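PDB 6C30: GNAT family acetyltransferase from Mycobacterium smegmatis, which probably transfers an acetyl group from acetyl-CoA to an amino group of an acceptor, perhaps a protein N terminus. Local coordinates for residues Asp15-Leu20 and Leu139-Thr144; Arg42-Asp47 and Pro53-Thr58; Ile117-Ala122 and Thr160-Val165; Ile130-Leu135 and Ala167-Arg172. All blocks are in the same frame, centred on the assembly; numbering follows the deposited sequence. Where two conformers were deposited one is given.

Contact 1 (Asp15-Leu20 and Leu139-Thr144)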
loop_
_atom_site.group_PDB
_atom_site.type_symbol
_atom_site.label_atom_id
_atom_site.label_comp_id
_atom_site.label_asym_id
_atom_site.label_seq_id
_atom_site.Cartn_x
_atom_site.Cartn_y
_atom_site.Cartn_z
ATOM N N ASP A 15 -3.474 3.247 -10.866
ATOM C CA ASP A 15 -4.271 3.559 -9.686
ATOM C C ASP A 15 -4.060 2.450 -8.677
ATOM O O ASP A 15 -3.503 1.394 -9.013
ATOM C CB ASP A 15 -5.758 3.695 -10.046
ATOM C CG ASP A 15 -6.524 4.592 -9.085
ATOM O OD1 ASP A 15 -5.951 5.019 -8.061
ATOM O OD2 ASP A 15 -7.720 4.857 -9.354
ATOM N N THR A 16 -4.501 2.693 -7.448
ATOM C CA THR A 16 -4.617 1.640 -6.456
ATOM C C THR A 16 -6.097 1.372 -6.207
ATOM O O THR A 16 -6.956 2.182 -6.563
ATOM C CB THR A 16 -3.926 2.013 -5.145
ATOM O OG1 THR A 16 -4.602 3.124 -4.542
ATOM C CG2 THR A 16 -2.476 2.410 -5.390
ATOM N N VAL A 17 -6.395 0.220 -5.622
ATOM C CA VAL A 17 -7.767 -0.117 -5.255
ATOM C C VAL A 17 -7.747 -0.610 -3.816
ATOM O O VAL A 17 -6.826 -1.322 -3.410
ATOM C CB VAL A 17 -8.386 -1.186 -6.181
ATOM C CG1 VAL A 17 -9.889 -1.283 -5.938
ATOM C CG2 VAL A 17 -8.107 -0.859 -7.652
ATOM N N GLY A 18 -8.747 -0.217 -3.033
ATOM C CA GLY A 18 -8.732 -0.514 -1.610
ATOM C C GLY A 18 -7.991 0.583 -0.866
ATOM O O GLY A 18 -7.876 1.696 -1.368
ATOM N N PRO A 19 -7.463 0.278 0.326
ATOM C CA PRO A 19 -7.456 -1.039 0.965
ATOM C C PRO A 19 -8.788 -1.452 1.591
ATOM O O PRO A 19 -9.649 -0.617 1.893
ATOM C CB PRO A 19 -6.387 -0.886 2.048
ATOM C CG PRO A 19 -6.449 0.555 2.415
ATOM C CD PRO A 19 -6.729 1.278 1.127
ATOM N N LEU A 20 -8.932 -2.758 1.770
ATOM C CA LEU A 20 -10.057 -3.335 2.490
ATOM C C LEU A 20 -9.516 -4.058 3.695
ATOM O O LEU A 20 -8.378 -4.540 3.671
ATOM C CB LEU A 20 -10.830 -4.323 1.620
ATOM C CG LEU A 20 -11.272 -3.884 0.228
ATOM C CD1 LEU A 20 -12.030 -5.023 -0.411
ATOM C CD2 LEU A 20 -12.134 -2.635 0.321
ATOM N N LEU A 139 -13.600 -5.595 -10.090
ATOM C CA LEU A 139 -14.897 -5.266 -10.677
ATOM C C LEU A 139 -15.308 -3.843 -10.349
ATOM O O LEU A 139 -15.763 -3.115 -11.225
ATOM C CB LEU A 139 -15.973 -6.245 -10.201
ATOM C CG LEU A 139 -15.852 -7.663 -10.752
ATOM C CD1 LEU A 139 -16.881 -8.564 -10.084
ATOM C CD2 LEU A 139 -16.014 -7.672 -12.275
ATOM N N ASP A 140 -15.165 -3.445 -9.088
ATOM C CA ASP A 140 -15.572 -2.099 -8.710
ATOM C C ASP A 140 -14.775 -1.065 -9.497
ATOM O O ASP A 140 -15.327 -0.103 -10.029
ATOM C CB ASP A 140 -15.398 -1.882 -7.209
ATOM C CG ASP A 140 -15.955 -0.552 -6.755
ATOM O OD1 ASP A 140 -17.196 -0.443 -6.642
ATOM O OD2 ASP A 140 -15.158 0.380 -6.514
ATOM N N HIS A 141 -13.471 -1.288 -9.593
ATOM C CA HIS A 141 -12.609 -0.385 -10.335
ATOM C C HIS A 141 -12.972 -0.338 -11.823
ATOM O O HIS A 141 -13.029 0.732 -12.427
ATOM C CB HIS A 141 -11.150 -0.803 -10.158
ATOM C CG HIS A 141 -10.176 0.216 -10.645
ATOM N ND1 HIS A 141 -10.020 1.439 -10.033
ATOM C CD2 HIS A 141 -9.315 0.202 -11.690
ATOM C CE1 HIS A 141 -9.099 2.134 -10.674
ATOM N NE2 HIS A 141 -8.651 1.405 -11.682
ATOM N N CYS A 142 -13.215 -1.503 -12.411
ATOM C CA CYS A 142 -13.548 -1.574 -13.832
ATOM C C CYS A 142 -14.860 -0.879 -14.165
ATOM O O CYS A 142 -14.973 -0.235 -15.205
ATOM C CB CYS A 142 -13.614 -3.031 -14.287
ATOM S SG CYS A 142 -11.983 -3.779 -14.514
ATOM N N PHE A 143 -15.846 -1.022 -13.286
ATOM C CA PHE A 143 -17.180 -0.490 -13.561
ATOM C C PHE A 143 -17.299 0.980 -13.155
ATOM O O PHE A 143 -18.325 1.616 -13.414
ATOM C CB PHE A 143 -18.247 -1.334 -12.852
ATOM C CG PHE A 143 -18.430 -2.712 -13.442
ATOM C CD1 PHE A 143 -18.218 -2.946 -14.789
ATOM C CD2 PHE A 143 -18.815 -3.773 -12.638
ATOM C CE1 PHE A 143 -18.390 -4.226 -15.321
ATOM C CE2 PHE A 143 -18.987 -5.049 -13.164
ATOM C CZ PHE A 143 -18.781 -5.269 -14.506
ATOM N N THR A 144 -16.253 1.525 -12.539
ATOM C CA THR A 144 -16.225 2.950 -12.212
ATOM C C THR A 144 -15.119 3.654 -13.000
ATOM O O THR A 144 -15.371 4.198 -14.081
ATOM C CB THR A 144 -16.050 3.193 -10.691
ATOM O OG1 THR A 144 -14.872 2.526 -10.206
ATOM C CG2 THR A 144 -17.258 2.670 -9.929
#
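The imidazole of His141 is the flat group on which this contact is built: Val17 lies over one face and Asp15 meets the rim. The methyl CG2 of Val17 sits 4.0 Å from the centroid of the His141 ring, 26° off the ring normal, which fits a CH-pi contact displaced toward the CG and ND1 side. At the edge, in the ring plane, Asp15 OD2 comes within 3.3 Å of His141 CE1, while the carboxylate itself is turned 66° from the imidazole plane. Asp15 CB adds a further touch on the same carbon, at 3.7 Å from His141 CE1. The far nitrogen NE2 of His141 is hydrogen-bonded to the carbonyl O of Gly12, so ring rotation is fixed by a polar bond as well as by packing. His141 ND1 is 4.2 Å from Asp15 OD2, a distance at which the carboxylate could favour a protonated imidazole, though the charge is not seen.

The contact joins strand 17-22, at the end of the curved GNAT sheet and paired antiparallel to strand 25-31, to the last turn of helix 130-143. His141 reaches across because CG stands trans to its backbone N (chi1 -168°), projecting the ring from the helix to the strand. Asp15 is held by its other oxygen: Thr16 N donates to Asp15 OD1 at 2.8 Å, approaching from above the carboxylate plane. Just beyond, Thr16 packs on Trp216 of the second subunit and Pro19 on Thr16 of that subunit, which places the strand at the dimer interface.

Contact 2 (Arg42-Asp47 and Pro53-Thr58)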
loop_
_atom_site.group_PDB
_atom_site.type_symbol
_atom_site.label_atom_id
_atom_site.label_comp_id
_atom_site.label_asym_id
_atom_site.label_seq_id
_atom_site.Cartn_x
_atom_site.Cartn_y
_atom_site.Cartn_z
ATOM N N ARG A 42 9.914 -16.053 -6.553
ATOM C CA ARG A 42 9.920 -17.006 -5.453
ATOM C C ARG A 42 8.598 -17.767 -5.391
ATOM O O ARG A 42 8.577 -19.011 -5.321
ATOM C CB ARG A 42 10.185 -16.280 -4.132
ATOM C CG ARG A 42 10.313 -17.189 -2.921
ATOM C CD ARG A 42 10.326 -16.361 -1.635
ATOM N NE ARG A 42 9.032 -15.723 -1.409
ATOM C CZ ARG A 42 8.832 -14.407 -1.363
ATOM N NH1 ARG A 42 9.847 -13.568 -1.510
ATOM N NH2 ARG A 42 7.610 -13.933 -1.163
ATOM N N ILE A 43 7.497 -17.033 -5.431
ATOM C CA ILE A 43 6.191 -17.668 -5.282
ATOM C C ILE A 43 5.818 -18.493 -6.517
ATOM O O ILE A 43 5.353 -19.628 -6.379
ATOM C CB ILE A 43 5.101 -16.632 -4.993
ATOM C CG1 ILE A 43 5.433 -15.882 -3.697
ATOM C CG2 ILE A 43 3.746 -17.317 -4.872
ATOM C CD1 ILE A 43 4.594 -14.646 -3.478
ATOM N N ARG A 44 6.029 -17.966 -7.720
ATOM C CA ARG A 44 5.633 -18.696 -8.930
ATOM C C ARG A 44 6.457 -19.973 -9.078
ATOM O O ARG A 44 5.957 -20.990 -9.563
ATOM C CB ARG A 44 5.800 -17.836 -10.185
ATOM C CG ARG A 44 4.926 -16.585 -10.250
ATOM C CD ARG A 44 3.526 -16.899 -10.670
ATOM N NE ARG A 44 3.449 -17.363 -12.055
ATOM C CZ ARG A 44 2.305 -17.486 -12.705
ATOM N NH1 ARG A 44 1.162 -17.158 -12.114
ATOM N NH2 ARG A 44 2.316 -17.916 -13.957
ATOM N N LEU A 45 7.723 -19.935 -8.666
ATOM C CA LEU A 45 8.546 -21.149 -8.722
ATOM C C LEU A 45 8.066 -22.154 -7.676
ATOM O O LEU A 45 7.917 -23.338 -7.991
ATOM C CB LEU A 45 10.027 -20.825 -8.514
ATOM C CG LEU A 45 10.735 -20.100 -9.664
ATOM C CD1 LEU A 45 12.116 -19.660 -9.194
ATOM C CD2 LEU A 45 10.844 -20.963 -10.926
ATOM N N ALA A 46 7.777 -21.695 -6.465
ATOM C CA ALA A 46 7.356 -22.607 -5.405
ATOM C C ALA A 46 6.005 -23.223 -5.733
ATOM O O ALA A 46 5.746 -24.384 -5.398
ATOM C CB ALA A 46 7.295 -21.891 -4.081
ATOM N N ASP A 47 5.160 -22.451 -6.408
ATOM C CA ASP A 47 3.795 -22.880 -6.706
ATOM C C ASP A 47 3.632 -23.480 -8.098
ATOM O O ASP A 47 2.496 -23.613 -8.577
ATOM C CB ASP A 47 2.821 -21.712 -6.565
ATOM C CG ASP A 47 2.449 -21.419 -5.134
ATOM O OD1 ASP A 47 2.881 -22.160 -4.221
ATOM O OD2 ASP A 47 1.687 -20.463 -4.930
ATOM N N PRO A 53 -0.908 -26.589 -14.138
ATOM C CA PRO A 53 -2.011 -27.303 -14.804
ATOM C C PRO A 53 -3.082 -26.379 -15.384
ATOM O O PRO A 53 -3.893 -26.852 -16.191
ATOM C CB PRO A 53 -2.611 -28.152 -13.677
ATOM C CG PRO A 53 -1.494 -28.344 -12.722
ATOM C CD PRO A 53 -0.717 -27.066 -12.754
ATOM N N TRP A 54 -3.081 -25.104 -14.988
ATOM C CA TRP A 54 -4.161 -24.173 -15.325
ATOM C C TRP A 54 -3.673 -22.993 -16.158
ATOM O O TRP A 54 -4.471 -22.162 -16.571
ATOM C CB TRP A 54 -4.850 -23.662 -14.045
ATOM C CG TRP A 54 -5.115 -24.777 -13.096
ATOM C CD1 TRP A 54 -4.419 -25.067 -11.959
ATOM C CD2 TRP A 54 -6.098 -25.801 -13.240
ATOM N NE1 TRP A 54 -4.928 -26.199 -11.369
ATOM C CE2 TRP A 54 -5.961 -26.669 -12.136
ATOM C CE3 TRP A 54 -7.096 -26.063 -14.186
ATOM C CZ2 TRP A 54 -6.776 -27.786 -11.959
ATOM C CZ3 TRP A 54 -7.910 -27.170 -14.007
ATOM C CH2 TRP A 54 -7.743 -28.020 -12.904
ATOM N N GLU A 55 -2.373 -22.957 -16.416
ATOM C CA GLU A 55 -1.722 -21.791 -17.009
ATOM C C GLU A 55 -1.612 -21.921 -18.521
ATOM O O GLU A 55 -1.210 -22.955 -19.007
ATOM C CB GLU A 55 -0.328 -21.638 -16.394
ATOM C CG GLU A 55 0.401 -20.328 -16.689
ATOM C CD GLU A 55 -0.169 -19.151 -15.927
ATOM O OE1 GLU A 55 -1.054 -19.359 -15.067
ATOM O OE2 GLU A 55 0.282 -18.015 -16.178
ATOM N N PRO A 56 -1.973 -20.866 -19.273
ATOM C CA PRO A 56 -1.697 -20.915 -20.711
ATOM C C PRO A 56 -0.210 -21.165 -20.960
ATOM O O PRO A 56 0.648 -20.622 -20.243
ATOM C CB PRO A 56 -2.131 -19.530 -21.202
ATOM C CG PRO A 56 -3.164 -19.098 -20.206
ATOM C CD PRO A 56 -2.710 -19.655 -18.883
ATOM N N MET A 57 0.090 -22.009 -21.932
ATOM C CA MET A 57 1.457 -22.426 -22.195
ATOM C C MET A 57 2.297 -21.285 -22.762
ATOM O O MET A 57 1.803 -20.450 -23.512
ATOM C CB MET A 57 1.468 -23.622 -23.141
ATOM C CG MET A 57 0.983 -24.907 -22.475
ATOM S SD MET A 57 0.538 -26.217 -23.623
ATOM C CE MET A 57 2.110 -26.621 -24.385
ATOM N N THR A 58 3.574 -21.258 -22.389
ATOM C CA THR A 58 4.483 -20.192 -22.811
ATOM C C THR A 58 5.521 -20.681 -23.803
ATOM O O THR A 58 6.231 -19.874 -24.401
ATOM C CB THR A 58 5.238 -19.588 -21.618
ATOM O OG1 THR A 58 5.989 -20.622 -20.976
ATOM C CG2 THR A 58 4.276 -18.962 -20.620
HETATM O O HOH W 1 -1.261 -17.406 -13.456
#
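Arg44 and Glu55 meet through a single charged bond, Arg44 NH2 donating to Glu55 OE2 at 3.0 Å with an N-H...O angle of 154°. The acceptor lies at the guanidinium edge, in its plane, yet the carboxylate is approached from above its own plane. The two planes stand 74° apart, so this is a one-point salt bridge and not a two-pronged, coplanar pairing. Water 1 adds a second link: it accepts from Arg44 NH1 at 2.8 Å, in the guanidinium plane, and donates to Glu55 OE1.

Moving outward, the same Arg44 NH2 is also hydrogen-bonded to His66 NE2, and the guanidinium makes a cation-pi contact with Trp120. Bends at chi2 and chi3 of Arg44 fold the chain back to reach this spot. Glu55 meets it with CG trans to the backbone N (chi1 -169°) and a bend at chi2 that turns the carboxylate toward the arginine. The salt bridge thus pins helix 37-46 to the loop between helices 48-51 and 62-65. In GNAT enzymes the helices and loops between the first strands and the next one, here between 25-31 and 88-94, commonly line the acceptor side of the cleft, and this region probably does so here.

Contact 3 (Ile117-Ala122 and Thr160-Val165)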
loop_
_atom_site.group_PDB
_atom_site.type_symbol
_atom_site.label_atom_id
_atom_site.label_comp_id
_atom_site.label_asym_id
_atom_site.label_seq_id
_atom_site.Cartn_x
_atom_site.Cartn_y
_atom_site.Cartn_z
ATOM N N ILE A 117 -10.878 -10.612 -16.867
ATOM C CA ILE A 117 -10.167 -10.523 -15.593
ATOM C C ILE A 117 -9.568 -11.893 -15.284
ATOM O O ILE A 117 -10.176 -12.928 -15.559
ATOM C CB ILE A 117 -11.106 -10.054 -14.454
ATOM C CG1 ILE A 117 -10.310 -9.681 -13.203
ATOM C CG2 ILE A 117 -12.172 -11.105 -14.127
ATOM C CD1 ILE A 117 -11.133 -8.842 -12.258
ATOM N N GLY A 118 -8.353 -11.889 -14.753
ATOM C CA GLY A 118 -7.711 -13.112 -14.322
ATOM C C GLY A 118 -6.983 -12.850 -13.023
ATOM O O GLY A 118 -6.738 -11.697 -12.663
ATOM N N TYR A 119 -6.657 -13.913 -12.301
ATOM C CA TYR A 119 -6.041 -13.757 -10.988
ATOM C C TYR A 119 -5.276 -15.014 -10.620
ATOM O O TYR A 119 -5.535 -16.107 -11.142
ATOM C CB TYR A 119 -7.114 -13.468 -9.915
ATOM C CG TYR A 119 -7.949 -14.699 -9.626
ATOM C CD1 TYR A 119 -7.641 -15.550 -8.567
ATOM C CD2 TYR A 119 -9.014 -15.040 -10.449
ATOM C CE1 TYR A 119 -8.380 -16.701 -8.334
ATOM C CE2 TYR A 119 -9.756 -16.186 -10.228
ATOM C CZ TYR A 119 -9.430 -17.008 -9.172
ATOM O OH TYR A 119 -10.173 -18.143 -8.967
ATOM N N TRP A 120 -4.350 -14.859 -9.686
ATOM C CA TRP A 120 -3.790 -15.999 -8.974
ATOM C C TRP A 120 -3.332 -15.517 -7.607
ATOM O O TRP A 120 -2.986 -14.343 -7.426
ATOM C CB TRP A 120 -2.647 -16.655 -9.759
ATOM C CG TRP A 120 -1.401 -15.830 -9.831
ATOM C CD1 TRP A 120 -1.082 -14.892 -10.777
ATOM C CD2 TRP A 120 -0.303 -15.864 -8.912
ATOM N NE1 TRP A 120 0.147 -14.347 -10.496
ATOM C CE2 TRP A 120 0.648 -14.923 -9.361
ATOM C CE3 TRP A 120 -0.024 -16.607 -7.764
ATOM C CZ2 TRP A 120 1.851 -14.695 -8.692
ATOM C CZ3 TRP A 120 1.169 -16.385 -7.104
ATOM C CH2 TRP A 120 2.093 -15.434 -7.572
ATOM N N VAL A 121 -3.372 -16.427 -6.640
ATOM C CA VAL A 121 -2.969 -16.153 -5.265
ATOM C C VAL A 121 -2.019 -17.255 -4.801
ATOM O O VAL A 121 -2.226 -18.425 -5.118
ATOM C CB VAL A 121 -4.205 -16.076 -4.322
ATOM C CG1 VAL A 121 -3.780 -15.955 -2.860
ATOM C CG2 VAL A 121 -5.097 -14.918 -4.702
ATOM N N ALA A 122 -0.990 -16.866 -4.055
ATOM C CA ALA A 122 -0.044 -17.806 -3.457
ATOM C C ALA A 122 -0.767 -18.960 -2.762
ATOM O O ALA A 122 -1.726 -18.745 -2.013
ATOM C CB ALA A 122 0.858 -17.080 -2.473
ATOM N N THR A 160 -12.296 -26.624 -10.073
ATOM C CA THR A 160 -13.388 -26.450 -9.122
ATOM C C THR A 160 -13.205 -25.252 -8.169
ATOM O O THR A 160 -14.141 -24.487 -7.973
ATOM C CB THR A 160 -13.601 -27.749 -8.303
ATOM O OG1 THR A 160 -13.796 -28.842 -9.208
ATOM C CG2 THR A 160 -14.823 -27.624 -7.409
ATOM N N PRO A 161 -11.999 -25.062 -7.599
ATOM C CA PRO A 161 -11.891 -23.907 -6.694
ATOM C C PRO A 161 -12.092 -22.560 -7.386
ATOM O O PRO A 161 -12.703 -21.662 -6.811
ATOM C CB PRO A 161 -10.461 -24.020 -6.154
ATOM C CG PRO A 161 -10.115 -25.471 -6.309
ATOM C CD PRO A 161 -10.768 -25.872 -7.595
ATOM N N SER A 162 -11.566 -22.409 -8.597
ATOM C CA SER A 162 -11.695 -21.134 -9.279
ATOM C C SER A 162 -13.142 -20.878 -9.699
ATOM O O SER A 162 -13.624 -19.744 -9.608
ATOM C CB SER A 162 -10.769 -21.068 -10.487
ATOM O OG SER A 162 -10.875 -19.792 -11.095
ATOM N N ARG A 163 -13.839 -21.920 -10.151
ATOM C CA ARG A 163 -15.264 -21.771 -10.454
ATOM C C ARG A 163 -16.037 -21.280 -9.237
ATOM O O ARG A 163 -16.915 -20.431 -9.351
ATOM C CB ARG A 163 -15.852 -23.089 -10.962
ATOM C CG ARG A 163 -15.288 -23.496 -12.328
ATOM C CD ARG A 163 -15.854 -24.818 -12.815
ATOM N NE ARG A 163 -17.278 -24.719 -13.110
ATOM C CZ ARG A 163 -18.014 -25.728 -13.563
ATOM N NH1 ARG A 163 -17.452 -26.910 -13.772
ATOM N NH2 ARG A 163 -19.302 -25.542 -13.823
ATOM N N ALA A 164 -15.684 -21.795 -8.067
ATOM C CA ALA A 164 -16.370 -21.386 -6.844
ATOM C C ALA A 164 -16.062 -19.936 -6.486
ATOM O O ALA A 164 -16.954 -19.187 -6.076
ATOM C CB ALA A 164 -15.990 -22.308 -5.700
ATOM N N VAL A 165 -14.802 -19.539 -6.637
ATOM C CA VAL A 165 -14.400 -18.159 -6.363
ATOM C C VAL A 165 -15.162 -17.188 -7.273
ATOM O O VAL A 165 -15.729 -16.199 -6.809
ATOM C CB VAL A 165 -12.868 -17.988 -6.547
ATOM C CG1 VAL A 165 -12.485 -16.532 -6.646
ATOM C CG2 VAL A 165 -12.117 -18.653 -5.394
#
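Tyr119 on strand 114-121 bridges to Ser162 and Val165 on helix 160-169, joining two elements of the GNAT core: the strand whose chain continues into helix 130-143, and the helix that follows the parallel neighbour strand 150-155. Walking along the strand, Ile117 turns to Leu135 and Ile151, and the backbone of Gly118 bonds to Thr103 of strand 97-105, which keeps this stretch in the sheet.

At Tyr119 the ring rises toward the helix. Its CG lies between the backbone N and the carbonyl carbon (chi1 72°), and the phenol is carried past Leu102, Ala131 and Leu135 to the helix surface. There the hydroxyl is the main point of contact: Tyr119 OH and Ser162 OG share a hydrogen bond of 2.8 Å in which either may donate. Ser162 OG is trans to its own backbone N (chi1 -177°), and Asn159 OD1 accepts from Ser162 N at the start of the helix. The serine methylene follows its oxygen in, with Ser162 CB 3.3 Å from Tyr119 OH. Val165 completes the site from one turn farther along the helix, with CB 3.6 Å from Tyr119 OH and CG1 4.0 Å from Tyr119 CZ.

Contact 4 (Ile130-Leu135 and Ala167-Arg172); sequences IATAAL and AHVGFR
Thr132 and Val169 mark the closest backbone approach of the two helices, with 6.4 Å between Thr132 CA and Val169 CA. Residues 130-135 form the first turns of helix 130-143, where Ala134 N bonds to Ile130 O and Leu135 N to Ala131 O. Residues 167-169 end helix 160-169, after which Gly170 turns to a positive phi of 125°. Two bonds run back into the last turn, one of them Gly170 N to Ala167 O at 3.2 Å, and together with that phi they define a Schellman motif. The chain then leaves in extended form through Phe171.

The side-chain contact is mostly apolar, and the two segments bury 198 Å² between them. Val169 CG1 lies 3.6 Å from the carbonyl Thr132 O and 3.8 Å from Thr132 CB, so this methyl rests against helix backbone as well as side chain. CG1 stands trans to the carbonyl carbon of Val169 (chi1 -59°), which aims it at Thr132. In the GNAT fold these two helices flank the same face of the central sheet, and helix 130-143 begins directly after the glycine-rich turn that in relatives binds the acetyl-CoA pyrophosphate; the hydroxyl Thr132 OG1 hydrogen-bonds Gly129 O in that turn. The methyl of Thr132 faces the other helix instead: CG2 is 3.9 Å from His168 CD2, approaching the imidazole obliquely toward the exposed side of the contact. Deeper in, Leu135 CB reaches Val169 CG2 at 4.4 Å, a looser packing, and Phe171, whose side chain does not come this close, packs on Leu166, Val193 and Ile195.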
loop_
_atom_site.group_PDB
_atom_site.type_symbol
_atom_site.label_atom_id
_atom_site.label_comp_id
_atom_site.label_asym_id
_atom_site.label_seq_id
_atom_site.Cartn_x
_atom_site.Cartn_y
_atom_site.Cartn_z
ATOM N N ILE A 130 -8.966 -13.968 -0.196
ATOM C CA ILE A 130 -8.100 -13.006 -0.875
ATOM C C ILE A 130 -8.486 -12.879 -2.352
ATOM O O ILE A 130 -8.623 -11.768 -2.867
ATOM C CB ILE A 130 -6.617 -13.377 -0.728
ATOM C CG1 ILE A 130 -6.192 -13.288 0.745
ATOM C CG2 ILE A 130 -5.749 -12.463 -1.590
ATOM C CD1 ILE A 130 -4.786 -13.795 1.012
ATOM N N ALA A 131 -8.713 -14.005 -3.015
ATOM C CA ALA A 131 -9.090 -13.953 -4.428
ATOM C C ALA A 131 -10.456 -13.312 -4.637
ATOM O O ALA A 131 -10.630 -12.519 -5.547
ATOM C CB ALA A 131 -9.062 -15.332 -5.038
ATOM N N THR A 132 -11.428 -13.638 -3.783
ATOM C CA THR A 132 -12.742 -13.016 -3.936
ATOM C C THR A 132 -12.657 -11.509 -3.695
ATOM O O THR A 132 -13.273 -10.737 -4.422
ATOM C CB THR A 132 -13.790 -13.640 -3.003
ATOM O OG1 THR A 132 -13.310 -13.604 -1.654
ATOM C CG2 THR A 132 -14.079 -15.080 -3.409
ATOM N N ALA A 133 -11.858 -11.089 -2.719
ATOM C CA ALA A 133 -11.670 -9.663 -2.483
ATOM C C ALA A 133 -10.993 -8.969 -3.661
ATOM O O ALA A 133 -11.377 -7.863 -4.043
ATOM C CB ALA A 133 -10.863 -9.430 -1.209
ATOM N N ALA A 134 -9.985 -9.625 -4.227
ATOM C CA ALA A 134 -9.272 -9.061 -5.369
ATOM C C ALA A 134 -10.192 -8.900 -6.576
ATOM O O ALA A 134 -10.194 -7.857 -7.237
ATOM C CB ALA A 134 -8.070 -9.925 -5.727
ATOM N N LEU A 135 -10.977 -9.930 -6.864
ATOM C CA LEU A 135 -11.938 -9.845 -7.954
ATOM C C LEU A 135 -12.986 -8.759 -7.711
ATOM O O LEU A 135 -13.350 -8.015 -8.626
ATOM C CB LEU A 135 -12.624 -11.195 -8.158
ATOM C CG LEU A 135 -11.733 -12.276 -8.764
ATOM C CD1 LEU A 135 -12.393 -13.621 -8.588
ATOM C CD2 LEU A 135 -11.488 -12.017 -10.242
ATOM N N ALA A 167 -17.980 -17.725 -9.029
ATOM C CA ALA A 167 -19.418 -17.758 -8.770
ATOM C C ALA A 167 -19.742 -16.969 -7.504
ATOM O O ALA A 167 -20.764 -16.279 -7.436
ATOM C CB ALA A 167 -19.905 -19.187 -8.648
ATOM N N HIS A 168 -18.864 -17.055 -6.512
ATOM C CA HIS A 168 -19.120 -16.411 -5.232
ATOM C C HIS A 168 -19.339 -14.909 -5.372
ATOM O O HIS A 168 -20.254 -14.354 -4.761
ATOM C CB HIS A 168 -17.976 -16.674 -4.256
ATOM C CG HIS A 168 -18.186 -16.050 -2.913
ATOM N ND1 HIS A 168 -18.849 -16.694 -1.890
ATOM C CD2 HIS A 168 -17.847 -14.830 -2.436
ATOM C CE1 HIS A 168 -18.897 -15.902 -0.834
ATOM N NE2 HIS A 168 -18.297 -14.764 -1.138
ATOM N N VAL A 169 -18.529 -14.242 -6.190
ATOM C CA VAL A 169 -18.646 -12.790 -6.289
ATOM C C VAL A 169 -19.707 -12.311 -7.279
ATOM O O VAL A 169 -20.000 -11.120 -7.322
ATOM C CB VAL A 169 -17.289 -12.124 -6.643
ATOM C CG1 VAL A 169 -16.260 -12.451 -5.584
ATOM C CG2 VAL A 169 -16.792 -12.546 -8.021
ATOM N N GLY A 170 -20.278 -13.223 -8.068
ATOM C CA GLY A 170 -21.400 -12.860 -8.921
ATOM C C GLY A 170 -21.271 -13.159 -10.403
ATOM O O GLY A 170 -22.160 -12.813 -11.186
ATOM N N PHE A 171 -20.189 -13.807 -10.810
ATOM C CA PHE A 171 -20.070 -14.163 -12.226
ATOM C C PHE A 171 -21.112 -15.204 -12.642
ATOM O O PHE A 171 -21.370 -16.162 -11.903
ATOM C CB PHE A 171 -18.658 -14.683 -12.532
ATOM C CG PHE A 171 -17.628 -13.596 -12.627
ATOM C CD1 PHE A 171 -17.446 -12.909 -13.817
ATOM C CD2 PHE A 171 -16.851 -13.257 -11.529
ATOM C CE1 PHE A 171 -16.501 -11.890 -13.910
ATOM C CE2 PHE A 171 -15.905 -12.248 -11.615
ATOM C CZ PHE A 171 -15.728 -11.564 -12.814
ATOM N N ARG A 172 -21.692 -15.000 -13.829
ATOM C CA ARG A 172 -22.639 -15.930 -14.447
ATOM C C ARG A 172 -21.969 -16.787 -15.507
ATOM O O ARG A 172 -21.227 -16.258 -16.323
ATOM C CB ARG A 172 -23.781 -15.178 -15.132
ATOM C CG ARG A 172 -24.613 -14.275 -14.254
ATOM C CD ARG A 172 -25.542 -13.414 -15.128
ATOM N NE ARG A 172 -24.842 -12.268 -15.704
ATOM C CZ ARG A 172 -24.338 -12.218 -16.937
ATOM N NH1 ARG A 172 -24.462 -13.253 -17.760
ATOM N NH2 ARG A 172 -23.712 -11.120 -17.343
#

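Overall arrangement
From the N terminus, contact 1 brings strand 17-22 to the end of helix 130-143, closing the longest span of the four. Contact 2 lies wholly within that span and joins helix 37-46 to the loop after helix 48-51. Contact 3 opens on strand 114-121, before contact 1 has closed, and ends on helix 160-169, so the two cross. Contact 4, between residues 130-135 and 167-172, crosses both. Contacts 3 and 4 share helix 160-169, with centres about 8 Å apart, while contacts 1 and 4 share helix 130-143 and touch through Leu139 and Phe171. Trp120 and Ala122 connect contact 3 to Ile43 of contact 2, on the other side of the chain's centre from contact 1.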